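Local coordinates for protein mnemiopsin 1 (Mnemiopsis leidyi, PDB 5VP3) that probably emits light when calcium binds its EF-hand loops, as a light-sensitive photoprotein of a bioluminescent comb jelly, at residues 8-13 / 106-111. Residues are numbered along the deposited sequence; the frame is centred on the assembly and turned at random.
Sequences NESYRY and RVFAEA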
loop_
_atom_site.group_PDB
_atom_site.type_symbol
_atom_site.label_atom_id
_atom_site.label_comp_id
_atom_site.label_asym_id
_atom_site.label_seq_id
_atom_site.Cartn_x
_atom_site.Cartn_y
_atom_site.Cartn_z
ATOM N N ASN A 8 -13.609 -4.295 -10.712
ATOM C CA ASN A 8 -12.242 -4.164 -10.230
ATOM C C ASN A 8 -11.477 -3.205 -11.136
ATOM O O ASN A 8 -11.322 -3.473 -12.337
ATOM C CB ASN A 8 -11.557 -5.528 -10.196
ATOM C CG ASN A 8 -10.088 -5.452 -9.729
ATOM O OD1 ASN A 8 -9.166 -5.217 -10.538
ATOM N ND2 ASN A 8 -9.873 -5.684 -8.440
ATOM N N GLU A 9 -10.979 -2.126 -10.570
ATOM C CA GLU A 9 -10.268 -1.099 -11.308
ATOM C C GLU A 9 -9.018 -1.586 -11.990
ATOM O O GLU A 9 -8.681 -1.078 -12.969
ATOM C CB GLU A 9 -9.903 0.110 -10.446
ATOM C CG GLU A 9 -10.907 1.227 -10.349
ATOM C CD GLU A 9 -11.314 1.781 -11.657
ATOM O OE1 GLU A 9 -10.541 2.432 -12.334
ATOM O OE2 GLU A 9 -12.423 1.515 -11.991
ATOM N N SER A 10 -8.325 -2.556 -11.448
ATOM C CA SER A 10 -7.099 -3.011 -12.098
ATOM C C SER A 10 -7.411 -3.850 -13.340
ATOM O O SER A 10 -6.736 -3.711 -14.369
ATOM C CB SER A 10 -6.226 -3.794 -11.112
ATOM O OG SER A 10 -5.524 -2.912 -10.220
ATOM N N TYR A 11 -8.409 -4.744 -13.264
ATOM C CA TYR A 11 -8.896 -5.409 -14.478
ATOM C C TYR A 11 -9.418 -4.386 -15.477
ATOM O O TYR A 11 -9.058 -4.417 -16.661
ATOM C CB TYR A 11 -9.988 -6.440 -14.144
ATOM C CG TYR A 11 -9.410 -7.772 -13.749
ATOM C CD1 TYR A 11 -8.653 -8.522 -14.647
ATOM C CD2 TYR A 11 -9.591 -8.273 -12.474
ATOM C CE1 TYR A 11 -8.092 -9.745 -14.269
ATOM C CE2 TYR A 11 -9.047 -9.478 -12.099
ATOM C CZ TYR A 11 -8.312 -10.213 -12.995
ATOM O OH TYR A 11 -7.800 -11.407 -12.563
ATOM N N ARG A 12 -10.241 -3.439 -15.013
ATOM C CA ARG A 12 -10.694 -2.383 -15.917
ATOM C C ARG A 12 -9.511 -1.767 -16.668
ATOM O O ARG A 12 -9.537 -1.614 -17.893
ATOM C CB ARG A 12 -11.450 -1.325 -15.125
ATOM C CG ARG A 12 -12.084 -0.220 -15.965
ATOM C CD ARG A 12 -12.467 0.937 -15.036
ATOM N NE ARG A 12 -12.946 2.101 -15.770
ATOM C CZ ARG A 12 -13.155 3.304 -15.231
ATOM N NH1 ARG A 12 -12.927 3.532 -13.931
ATOM N NH2 ARG A 12 -13.579 4.299 -16.003
ATOM N N TYR A 13 -8.444 -1.439 -15.950
ATOM C CA TYR A 13 -7.349 -0.728 -16.593
ATOM C C TYR A 13 -6.626 -1.618 -17.595
ATOM O O TYR A 13 -6.305 -1.187 -18.705
ATOM C CB TYR A 13 -6.383 -0.211 -15.534
ATOM C CG TYR A 13 -5.101 0.213 -16.126
ATOM C CD1 TYR A 13 -5.034 1.340 -16.927
ATOM C CD2 TYR A 13 -3.956 -0.518 -15.922
ATOM C CE1 TYR A 13 -3.851 1.733 -17.492
ATOM C CE2 TYR A 13 -2.758 -0.136 -16.483
ATOM C CZ TYR A 13 -2.715 0.993 -17.267
ATOM O OH TYR A 13 -1.525 1.391 -17.823
ATOM N N ARG A 106 -2.752 -9.539 -7.010
ATOM C CA ARG A 106 -1.919 -9.914 -8.138
ATOM C C ARG A 106 -2.325 -9.166 -9.407
ATOM O O ARG A 106 -1.469 -8.873 -10.227
ATOM C CB ARG A 106 -1.970 -11.434 -8.341
ATOM C CG ARG A 106 -1.215 -12.207 -7.252
ATOM C CD ARG A 106 0.292 -12.107 -7.420
ATOM N NE ARG A 106 0.893 -11.025 -6.644
ATOM C CZ ARG A 106 2.071 -10.454 -6.930
ATOM N NH1 ARG A 106 2.534 -9.489 -6.155
ATOM N NH2 ARG A 106 2.783 -10.823 -7.994
ATOM N N VAL A 107 -3.599 -8.823 -9.592
ATOM C CA VAL A 107 -3.916 -8.060 -10.790
ATOM C C VAL A 107 -3.451 -6.628 -10.630
ATOM O O VAL A 107 -3.107 -5.965 -11.617
ATOM C CB VAL A 107 -5.412 -8.131 -11.127
ATOM C CG1 VAL A 107 -6.265 -7.537 -9.997
ATOM C CG2 VAL A 107 -5.707 -7.436 -12.494
ATOM N N PHE A 108 -3.459 -6.110 -9.400
ATOM C CA PHE A 108 -2.892 -4.787 -9.170
ATOM C C PHE A 108 -1.407 -4.761 -9.539
ATOM O O PHE A 108 -0.928 -3.797 -10.158
ATOM C CB PHE A 108 -3.096 -4.376 -7.711
ATOM C CG PHE A 108 -2.403 -3.095 -7.356
ATOM C CD1 PHE A 108 -2.973 -1.881 -7.681
ATOM C CD2 PHE A 108 -1.163 -3.102 -6.748
ATOM C CE1 PHE A 108 -2.340 -0.702 -7.398
ATOM C CE2 PHE A 108 -0.521 -1.905 -6.434
ATOM C CZ PHE A 108 -1.122 -0.717 -6.757
ATOM N N ALA A 109 -0.668 -5.826 -9.206
ATOM C CA ALA A 109 0.760 -5.848 -9.511
ATOM C C ALA A 109 0.999 -5.805 -11.014
ATOM O O ALA A 109 1.939 -5.145 -11.478
ATOM C CB ALA A 109 1.425 -7.093 -8.924
ATOM N N GLU A 110 0.220 -6.569 -11.784
ATOM C CA GLU A 110 0.335 -6.497 -13.236
ATOM C C GLU A 110 0.012 -5.097 -13.745
ATOM O O GLU A 110 0.685 -4.593 -14.648
ATOM C CB GLU A 110 -0.580 -7.523 -13.889
ATOM C CG GLU A 110 -0.574 -7.487 -15.400
ATOM C CD GLU A 110 0.737 -7.905 -16.047
ATOM O OE1 GLU A 110 1.534 -8.607 -15.401
ATOM O OE2 GLU A 110 0.961 -7.539 -17.231
ATOM N N ALA A 111 -1.019 -4.455 -13.183
ATOM C CA ALA A 111 -1.373 -3.105 -13.614
ATOM C C ALA A 111 -0.252 -2.103 -13.318
ATOM O O ALA A 111 0.018 -1.217 -14.128
ATOM C CB ALA A 111 -2.683 -2.680 -12.957
#
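V107 overlaps the ring of Y11 with one methyl: CG2 stands 3.6 Å from the centroid of the Y11 ring and 5° off its normal, a CH-pi contact centred on the face. The torsion explains how its two methyls reach three side chains. With chi1 at 61°, CG2 lies anti to the backbone N and meets Y11, while CG1, held between N and the carbonyl carbon, lies 3.9 Å from S10 CB and 3.8 Å from N8 OD1. That oxygen is already engaged as the N-cap acceptor of helix 9-16: Y11 N reaches it at 2.9 Å in the carbonyl plane, with an N-H...O angle of 165°, and S10 N adds a weak bond. S10 fits between V107 and A111, its OG 3.4 Å from F108 CA and at the edge of the F108 ring. Further along, Y13 CD2 rests 3.9 Å from A111 CB. S10 OG bonds to H87 O of helix 71-87, whereas Y11 OH bonds to E103 OE2, one turn before V107. In this EF-hand photoprotein the N-terminal helix 9-16 thus packs on helix 101-117 through apolar and CH-pi contacts at 106-111, while E103 and a Y13-R115 cation-pi pair add polar links beyond them.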